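PDB 7DVE: C-glycoside 3-oxidase from Microbacterium trichothecenolyticum, which uses FAD to oxidise the C3 hydroxyl of the sugar in C-glycosides such as isoorientin and mangiferin, passing the electrons to oxygen to form hydrogen peroxide. Local coordinates for residues Thr45-Pro49 and Pro50-Val54; Pro133-Asp137 and Ser138-Gly142; Leu280-Ser284 and Gly285-Asp289. All blocks are in the same frame, centred on the assembly; numbering follows the deposited sequence.

Contact 1 of 3, residues Thr45-Pro49 and Pro50-Val54; sequences TVSDP and PGAHV
Ser47 and Ala52 are joined by the one direct side-chain hydrogen bond of this tight loop: the hydroxyl OG of Ser47 donates to Ala52 O at 2.6 Å, tilted 26° from the carbonyl plane. A chi1 of 52° sets OG between its own backbone N and carbonyl carbon, from where it meets Ala52 O. It also accepts from a water, 2.8 Å from OG, which in turn accepts the N-H groups of Val46 and Gly51. The water links the two arms of the loop through these three bonds. Among backbone bonds, Ala52 N donates to Pro49 O at 2.9 Å, while Pro50 CA makes a CH...O contact with Ser47 O.

Apolar contacts are modest. Thr45 CG2 rests against Pro50 CB at 3.8 Å, the two side chains crossing at a slant, with the Thr45 hydroxyl bonded instead to Asp233. Pro49 CD lies near the methyl of Ala52, and Val46 and Val54 both lean on Ala66 of helix 60-69.

The Pro49-Ala52 segment is a type II beta turn, entered through a cis peptide before Pro49 and with Gly51 at its third position, in the loop following strand 37-40 of the Rossmann-type FAD-binding sheet.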
loop_
_atom_site.group_PDB
_atom_site.type_symbol
_atom_site.label_atom_id
_atom_site.label_comp_id
_atom_site.label_asym_id
_atom_site.label_seq_id
_atom_site.Cartn_x
_atom_site.Cartn_y
_atom_site.Cartn_z
ATOM N N THR A 45 -1.454 -1.412 18.701
ATOM C CA THR A 45 -0.533 -2.479 18.335
ATOM C C THR A 45 -1.292 -3.793 18.388
ATOM O O THR A 45 -1.781 -4.170 19.459
ATOM C CB THR A 45 0.645 -2.535 19.309
ATOM O OG1 THR A 45 1.134 -1.211 19.547
ATOM C CG2 THR A 45 1.751 -3.412 18.772
ATOM N N VAL A 46 -1.371 -4.508 17.262
ATOM C CA VAL A 46 -2.134 -5.753 17.206
ATOM C C VAL A 46 -1.265 -6.982 16.975
ATOM O O VAL A 46 -1.799 -8.095 16.927
ATOM C CB VAL A 46 -3.247 -5.682 16.138
ATOM C CG1 VAL A 46 -4.178 -4.486 16.405
ATOM C CG2 VAL A 46 -2.642 -5.601 14.734
ATOM N N SER A 47 0.054 -6.829 16.856
ATOM C CA SER A 47 0.931 -7.936 16.489
ATOM C C SER A 47 2.322 -7.714 17.066
ATOM O O SER A 47 2.683 -6.598 17.448
ATOM C CB SER A 47 1.017 -8.093 14.973
ATOM O OG SER A 47 1.356 -6.856 14.383
ATOM N N ASP A 48 3.107 -8.802 17.108
ATOM C CA ASP A 48 4.453 -8.835 17.690
ATOM C C ASP A 48 5.453 -9.403 16.687
ATOM O O ASP A 48 5.234 -10.513 16.154
ATOM C CB ASP A 48 4.506 -9.681 18.970
ATOM C CG ASP A 48 5.688 -9.335 19.839
ATOM O OD1 ASP A 48 5.960 -8.124 19.997
ATOM O OD2 ASP A 48 6.347 -10.256 20.368
ATOM N N PRO A 49 6.559 -8.684 16.391
ATOM C CA PRO A 49 6.855 -7.298 16.809
ATOM C C PRO A 49 5.872 -6.310 16.208
ATOM O O PRO A 49 5.222 -6.660 15.225
ATOM C CB PRO A 49 8.277 -7.054 16.271
ATOM C CG PRO A 49 8.476 -8.104 15.217
ATOM C CD PRO A 49 7.701 -9.299 15.697
ATOM N N PRO A 50 5.741 -5.119 16.789
ATOM C CA PRO A 50 4.749 -4.164 16.283
ATOM C C PRO A 50 4.821 -4.026 14.766
ATOM O O PRO A 50 5.904 -3.963 14.181
ATOM C CB PRO A 50 5.124 -2.863 17.000
ATOM C CG PRO A 50 5.736 -3.339 18.298
ATOM C CD PRO A 50 6.463 -4.599 17.966
ATOM N N GLY A 51 3.646 -3.983 14.130
ATOM C CA GLY A 51 3.556 -3.924 12.690
ATOM C C GLY A 51 3.638 -5.256 11.972
ATOM O O GLY A 51 3.515 -5.285 10.743
ATOM N N ALA A 52 3.864 -6.356 12.676
ATOM C CA ALA A 52 3.974 -7.646 12.003
ATOM C C ALA A 52 2.615 -8.073 11.430
ATOM O O ALA A 52 1.562 -7.609 11.859
ATOM C CB ALA A 52 4.514 -8.694 12.968
ATOM N N HIS A 53 2.648 -8.940 10.421
ATOM C CA HIS A 53 1.408 -9.359 9.771
ATOM C C HIS A 53 0.548 -10.188 10.723
ATOM O O HIS A 53 1.058 -10.993 11.501
ATOM C CB HIS A 53 1.704 -10.167 8.502
ATOM C CG HIS A 53 0.551 -10.222 7.546
ATOM N ND1 HIS A 53 -0.550 -11.027 7.755
ATOM C CD2 HIS A 53 0.307 -9.543 6.394
ATOM C CE1 HIS A 53 -1.417 -10.850 6.770
ATOM N NE2 HIS A 53 -0.915 -9.965 5.924
ATOM N N VAL A 54 -0.772 -10.002 10.651
ATOM C CA VAL A 54 -1.663 -10.780 11.513
ATOM C C VAL A 54 -1.495 -12.285 11.283
ATOM O O VAL A 54 -1.659 -13.074 12.211
ATOM C CB VAL A 54 -3.131 -10.326 11.347
ATOM C CG1 VAL A 54 -3.299 -8.848 11.775
ATOM C CG2 VAL A 54 -3.662 -10.552 9.910
HETATM O O HOH W 1 0.799 -4.231 15.124
#

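Contact 2 of 3, residues Pro133-Asp137 and Ser138-Gly142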
loop_
_atom_site.group_PDB
_atom_site.type_symbol
_atom_site.label_atom_id
_atom_site.label_comp_id
_atom_site.label_asym_id
_atom_site.label_seq_id
_atom_site.Cartn_x
_atom_site.Cartn_y
_atom_site.Cartn_z
ATOM N N PRO A 133 5.693 -5.616 -7.542
ATOM C CA PRO A 133 6.296 -5.376 -8.859
ATOM C C PRO A 133 6.894 -3.980 -8.970
ATOM O O PRO A 133 6.572 -3.060 -8.209
ATOM C CB PRO A 133 5.123 -5.544 -9.827
ATOM C CG PRO A 133 3.931 -5.150 -9.032
ATOM C CD PRO A 133 4.225 -5.492 -7.571
ATOM N N ARG A 134 7.797 -3.832 -9.965
ATOM C CA ARG A 134 8.336 -2.544 -10.363
ATOM C C ARG A 134 7.430 -1.928 -11.421
ATOM O O ARG A 134 6.820 -2.654 -12.210
ATOM C CB ARG A 134 9.746 -2.707 -10.923
ATOM C CG ARG A 134 10.803 -2.987 -9.858
ATOM C CD ARG A 134 12.185 -3.095 -10.465
ATOM N NE ARG A 134 13.193 -3.377 -9.449
ATOM C CZ ARG A 134 14.378 -2.789 -9.397
ATOM N NH1 ARG A 134 14.744 -1.885 -10.296
ATOM N NH2 ARG A 134 15.219 -3.106 -8.411
ATOM N N PRO A 135 7.295 -0.604 -11.446
ATOM C CA PRO A 135 6.545 0.031 -12.532
ATOM C C PRO A 135 7.278 -0.144 -13.854
ATOM O O PRO A 135 8.510 -0.206 -13.902
ATOM C CB PRO A 135 6.493 1.503 -12.115
ATOM C CG PRO A 135 7.707 1.689 -11.241
ATOM C CD PRO A 135 7.878 0.383 -10.518
ATOM N N ASN A 136 6.502 -0.221 -14.933
ATOM C CA ASN A 136 7.026 -0.380 -16.283
ATOM C C ASN A 136 6.471 0.713 -17.200
ATOM O O ASN A 136 5.387 1.250 -16.963
ATOM C CB ASN A 136 6.680 -1.776 -16.818
ATOM C CG ASN A 136 7.457 -2.138 -18.075
ATOM O OD1 ASN A 136 8.523 -1.567 -18.365
ATOM N ND2 ASN A 136 6.948 -3.122 -18.815
ATOM N N ASP A 137 7.223 1.046 -18.240
ATOM C CA ASP A 137 6.771 1.949 -19.326
ATOM C C ASP A 137 6.175 3.227 -18.717
ATOM O O ASP A 137 6.799 3.828 -17.831
ATOM C CB ASP A 137 5.839 1.155 -20.249
ATOM C CG ASP A 137 6.593 0.177 -21.165
ATOM O OD1 ASP A 137 7.845 0.078 -21.069
ATOM O OD2 ASP A 137 5.928 -0.488 -21.995
ATOM N N SER A 138 4.977 3.661 -19.125
ATOM C CA SER A 138 4.412 4.945 -18.697
ATOM C C SER A 138 4.070 5.009 -17.208
ATOM O O SER A 138 3.910 6.116 -16.692
ATOM C CB SER A 138 3.156 5.289 -19.528
ATOM O OG SER A 138 2.088 4.370 -19.244
ATOM N N GLU A 139 3.982 3.887 -16.493
ATOM C CA GLU A 139 3.848 4.006 -15.040
ATOM C C GLU A 139 5.071 4.608 -14.358
ATOM O O GLU A 139 4.977 4.943 -13.170
ATOM C CB GLU A 139 3.598 2.658 -14.355
ATOM C CG GLU A 139 2.848 1.620 -15.141
ATOM C CD GLU A 139 2.804 0.297 -14.389
ATOM O OE1 GLU A 139 3.803 -0.452 -14.440
ATOM O OE2 GLU A 139 1.793 0.010 -13.725
ATOM N N ARG A 140 6.214 4.690 -15.031
ATOM C CA ARG A 140 7.456 5.064 -14.374
ATOM C C ARG A 140 7.581 6.572 -14.301
ATOM O O ARG A 140 7.269 7.283 -15.263
ATOM C CB ARG A 140 8.658 4.470 -15.114
ATOM C CG ARG A 140 8.684 2.938 -15.064
ATOM C CD ARG A 140 9.871 2.348 -15.803
ATOM N NE ARG A 140 11.157 2.690 -15.210
ATOM C CZ ARG A 140 11.846 1.919 -14.376
ATOM N NH1 ARG A 140 11.339 0.801 -13.887
ATOM N NH2 ARG A 140 13.085 2.275 -14.032
ATOM N N ILE A 141 8.047 7.064 -13.157
ATOM C CA ILE A 141 8.235 8.505 -13.022
ATOM C C ILE A 141 9.469 8.898 -13.842
ATOM O O ILE A 141 10.603 8.522 -13.528
ATOM C CB ILE A 141 8.347 8.925 -11.553
ATOM C CG1 ILE A 141 7.030 8.597 -10.833
ATOM C CG2 ILE A 141 8.592 10.401 -11.465
ATOM C CD1 ILE A 141 7.147 8.363 -9.341
ATOM N N GLY A 142 9.239 9.655 -14.912
ATOM C CA GLY A 142 10.275 9.855 -15.907
ATOM C C GLY A 142 11.433 10.700 -15.419
ATOM O O GLY A 142 12.594 10.408 -15.729
HETATM O O HOH W 2 13.300 -1.136 -13.055
#
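Glu139 and Arg140 pack on Pro135 and reach back to the backbone just after its ring, Arg140 to Pro135 O and Glu139 to Asn136 N. The Arg140 chain crosses the proline ring at about a right angle, CG lying 3.9 Å from Pro135 CB. It bends at chi3 (65°), which turns the guanidinium back over the chain and lets NH1 donate to Pro135 O at 3.0 Å. That oxygen sits at the edge of the guanidinium, close to its plane. The remaining nitrogens point elsewhere, NH2 forming salt bridges with Asp145 and Asp151.

Glu139 bonds to the next residue. Its chi1 of -31° is well off a staggered value, and the otherwise extended chain places OE1 2.8 Å from Asn136 N. The N-H meets the anti side of this oxygen, 16° out of the carboxylate plane, in a nearly straight bond. On the way, Glu139 CB packs on Pro135 CB at 3.8 Å. The second oxygen, OE2, accepts the backbone N-H groups of Ala486 and Cys487.

Between these side chains the backbone coils into a 3-10 turn: Glu139 N bonds to Asn136 O and Arg140 N to Asp137 O, each at 3.0 Å. Asn136 ND2 bonds to Phe335 O, and Asp137 and Ser138 both bond to Asp337.

A water bridges Arg134 NH1 and Arg140 NH1, which stand 5.6 Å apart. Arg134 itself is paired with Glu158, so the two like charges are probably well balanced by the acids around them. The buried Glu139 carboxylate, gripped by three backbone N-H groups, is likely to be kept ionised by these donors, and it fastens the turn to the chain at Ala486 and Cys487.

Contact 3 of 3, residues Leu280-Ser284 and Gly285-Asp289; sequences LLWAS and GIRPD
Arg287 lies flat on the indole of Trp282 just beyond a Schellman motif that ends helix 276-283. Guanidinium and ring planes are nearly parallel, 16° apart, and CZ stands 3.4 Å from the centroid of the six-membered ring, a cation-pi stack over the face. CD adds a CH-pi contact at 3.6 Å from the same centroid. The arginine chain, extended from CG to NE, crosses the ring obliquely and carries CD and NE over its face, and NE and NH2 each make a weak hydrogen bond to Trp282 O. A serine in place of Trp282 would probably leave the Arg287 guanidinium without the surface it stacks on, held here by its weak bonds to the backbone carbonyl and freer to turn.

The helix end positions this pair. Gly285, with positive phi, sends its N-H to Trp282 O at 3.0 Å, and Ile286 N reaches Leu281 O at 2.9 Å. The reversal also brings Ile286 CG2 to Leu281 CD1 at 4.2 Å, both residues packing on Leu473 of strand 473-475. Farther out, Phe385 meets the Trp282 ring. Just before Gly285, Ser284 OG accepts from Val240 N and donates to Leu280 O, one turn back, at 2.7 Å, while Ser284 N reaches that oxygen from the opposite face of its carbonyl plane.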
loop_
_atom_site.group_PDB
_atom_site.type_symbol
_atom_site.label_atom_id
_atom_site.label_comp_id
_atom_site.label_asym_id
_atom_site.label_seq_id
_atom_site.Cartn_x
_atom_site.Cartn_y
_atom_site.Cartn_z
ATOM N N LEU A 280 -5.089 15.404 7.108
ATOM C CA LEU A 280 -4.308 16.080 8.136
ATOM C C LEU A 280 -3.785 17.417 7.634
ATOM O O LEU A 280 -3.819 18.416 8.366
ATOM C CB LEU A 280 -3.161 15.181 8.597
ATOM C CG LEU A 280 -2.102 15.823 9.492
ATOM C CD1 LEU A 280 -2.748 16.405 10.748
ATOM C CD2 LEU A 280 -1.027 14.799 9.845
ATOM N N LEU A 281 -3.320 17.467 6.377
ATOM C CA LEU A 281 -2.807 18.732 5.849
ATOM C C LEU A 281 -3.920 19.777 5.750
ATOM O O LEU A 281 -3.716 20.942 6.099
ATOM C CB LEU A 281 -2.131 18.523 4.484
ATOM C CG LEU A 281 -0.886 17.618 4.303
ATOM C CD1 LEU A 281 0.035 18.119 3.191
ATOM C CD2 LEU A 281 -0.108 17.419 5.593
ATOM N N TRP A 282 -5.112 19.373 5.303
ATOM C CA TRP A 282 -6.252 20.295 5.252
ATOM C C TRP A 282 -6.604 20.806 6.644
ATOM O O TRP A 282 -6.752 22.014 6.856
ATOM C CB TRP A 282 -7.459 19.611 4.603
ATOM C CG TRP A 282 -8.726 20.438 4.624
ATOM C CD1 TRP A 282 -9.664 20.488 5.618
ATOM C CD2 TRP A 282 -9.192 21.311 3.592
ATOM N NE1 TRP A 282 -10.674 21.358 5.276
ATOM C CE2 TRP A 282 -10.406 21.874 4.035
ATOM C CE3 TRP A 282 -8.696 21.675 2.337
ATOM C CZ2 TRP A 282 -11.135 22.781 3.265
ATOM C CZ3 TRP A 282 -9.415 22.594 1.575
ATOM C CH2 TRP A 282 -10.616 23.134 2.041
ATOM N N ALA A 283 -6.720 19.894 7.613
ATOM C CA ALA A 283 -6.988 20.297 8.991
ATOM C C ALA A 283 -5.932 21.256 9.531
ATOM O O ALA A 283 -6.242 22.086 10.394
ATOM C CB ALA A 283 -7.077 19.065 9.890
ATOM N N SER A 284 -4.691 21.170 9.049
ATOM C CA SER A 284 -3.636 22.051 9.541
ATOM C C SER A 284 -3.515 23.352 8.750
ATOM O O SER A 284 -2.602 24.146 9.023
ATOM C CB SER A 284 -2.290 21.324 9.530
ATOM O OG SER A 284 -2.434 19.998 10.001
ATOM N N GLY A 285 -4.405 23.595 7.790
ATOM C CA GLY A 285 -4.337 24.805 6.991
ATOM C C GLY A 285 -3.269 24.805 5.918
ATOM O O GLY A 285 -2.937 25.872 5.401
ATOM N N ILE A 286 -2.712 23.648 5.578
ATOM C CA ILE A 286 -1.732 23.512 4.503
ATOM C C ILE A 286 -2.491 22.960 3.299
ATOM O O ILE A 286 -2.782 21.763 3.222
ATOM C CB ILE A 286 -0.572 22.608 4.917
ATOM C CG1 ILE A 286 0.192 23.231 6.087
ATOM C CG2 ILE A 286 0.337 22.310 3.730
ATOM C CD1 ILE A 286 0.853 22.204 6.986
ATOM N N ARG A 287 -2.848 23.839 2.365
ATOM C CA ARG A 287 -3.839 23.532 1.335
ATOM C C ARG A 287 -3.380 23.985 -0.042
ATOM O O ARG A 287 -3.999 24.862 -0.650
ATOM C CB ARG A 287 -5.178 24.187 1.672
ATOM C CG ARG A 287 -5.769 23.775 3.000
ATOM C CD ARG A 287 -7.093 24.500 3.237
ATOM N NE ARG A 287 -7.797 23.980 4.403
ATOM C CZ ARG A 287 -8.826 24.576 4.995
ATOM N NH1 ARG A 287 -9.360 25.686 4.509
ATOM N NH2 ARG A 287 -9.321 24.051 6.114
ATOM N N PRO A 288 -2.314 23.394 -0.583
ATOM C CA PRO A 288 -1.974 23.675 -1.981
ATOM C C PRO A 288 -3.063 23.142 -2.897
ATOM O O PRO A 288 -3.729 22.151 -2.594
ATOM C CB PRO A 288 -0.653 22.936 -2.191
ATOM C CG PRO A 288 -0.741 21.783 -1.226
ATOM C CD PRO A 288 -1.483 22.316 -0.020
ATOM N N ASP A 289 -3.240 23.824 -4.032
ATOM C CA ASP A 289 -4.344 23.513 -4.931
ATOM C C ASP A 289 -4.438 22.042 -5.292
ATOM O O ASP A 289 -5.546 21.536 -5.494
ATOM C CB ASP A 289 -4.239 24.306 -6.223
ATOM C CG ASP A 289 -5.570 24.372 -6.933
ATOM O OD1 ASP A 289 -6.455 25.095 -6.419
ATOM O OD2 ASP A 289 -5.750 23.679 -7.960
#

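In the fold
All three contacts are local turns, met in series along the chain without nesting or crossing. Contact 1 closes a turn within the loop between strand 37-40 and helix 60-69, at the exit of a strand of the parallel FAD-binding sheet. Contact 2 follows strand 116-117, just before helix 142-145, and ties that loop to helix 149-161 and the segment leading into helix 490-510. It lies across the chain's centre from contact 1, their centres about 31 Å apart. Contact 3 ends helix 276-283 and starts the loop to strand 300-307, joining the parallel sheet, through strands 267-270 and 473-475, to strand 235-243. Its centre is about 29 Å from that of contact 2.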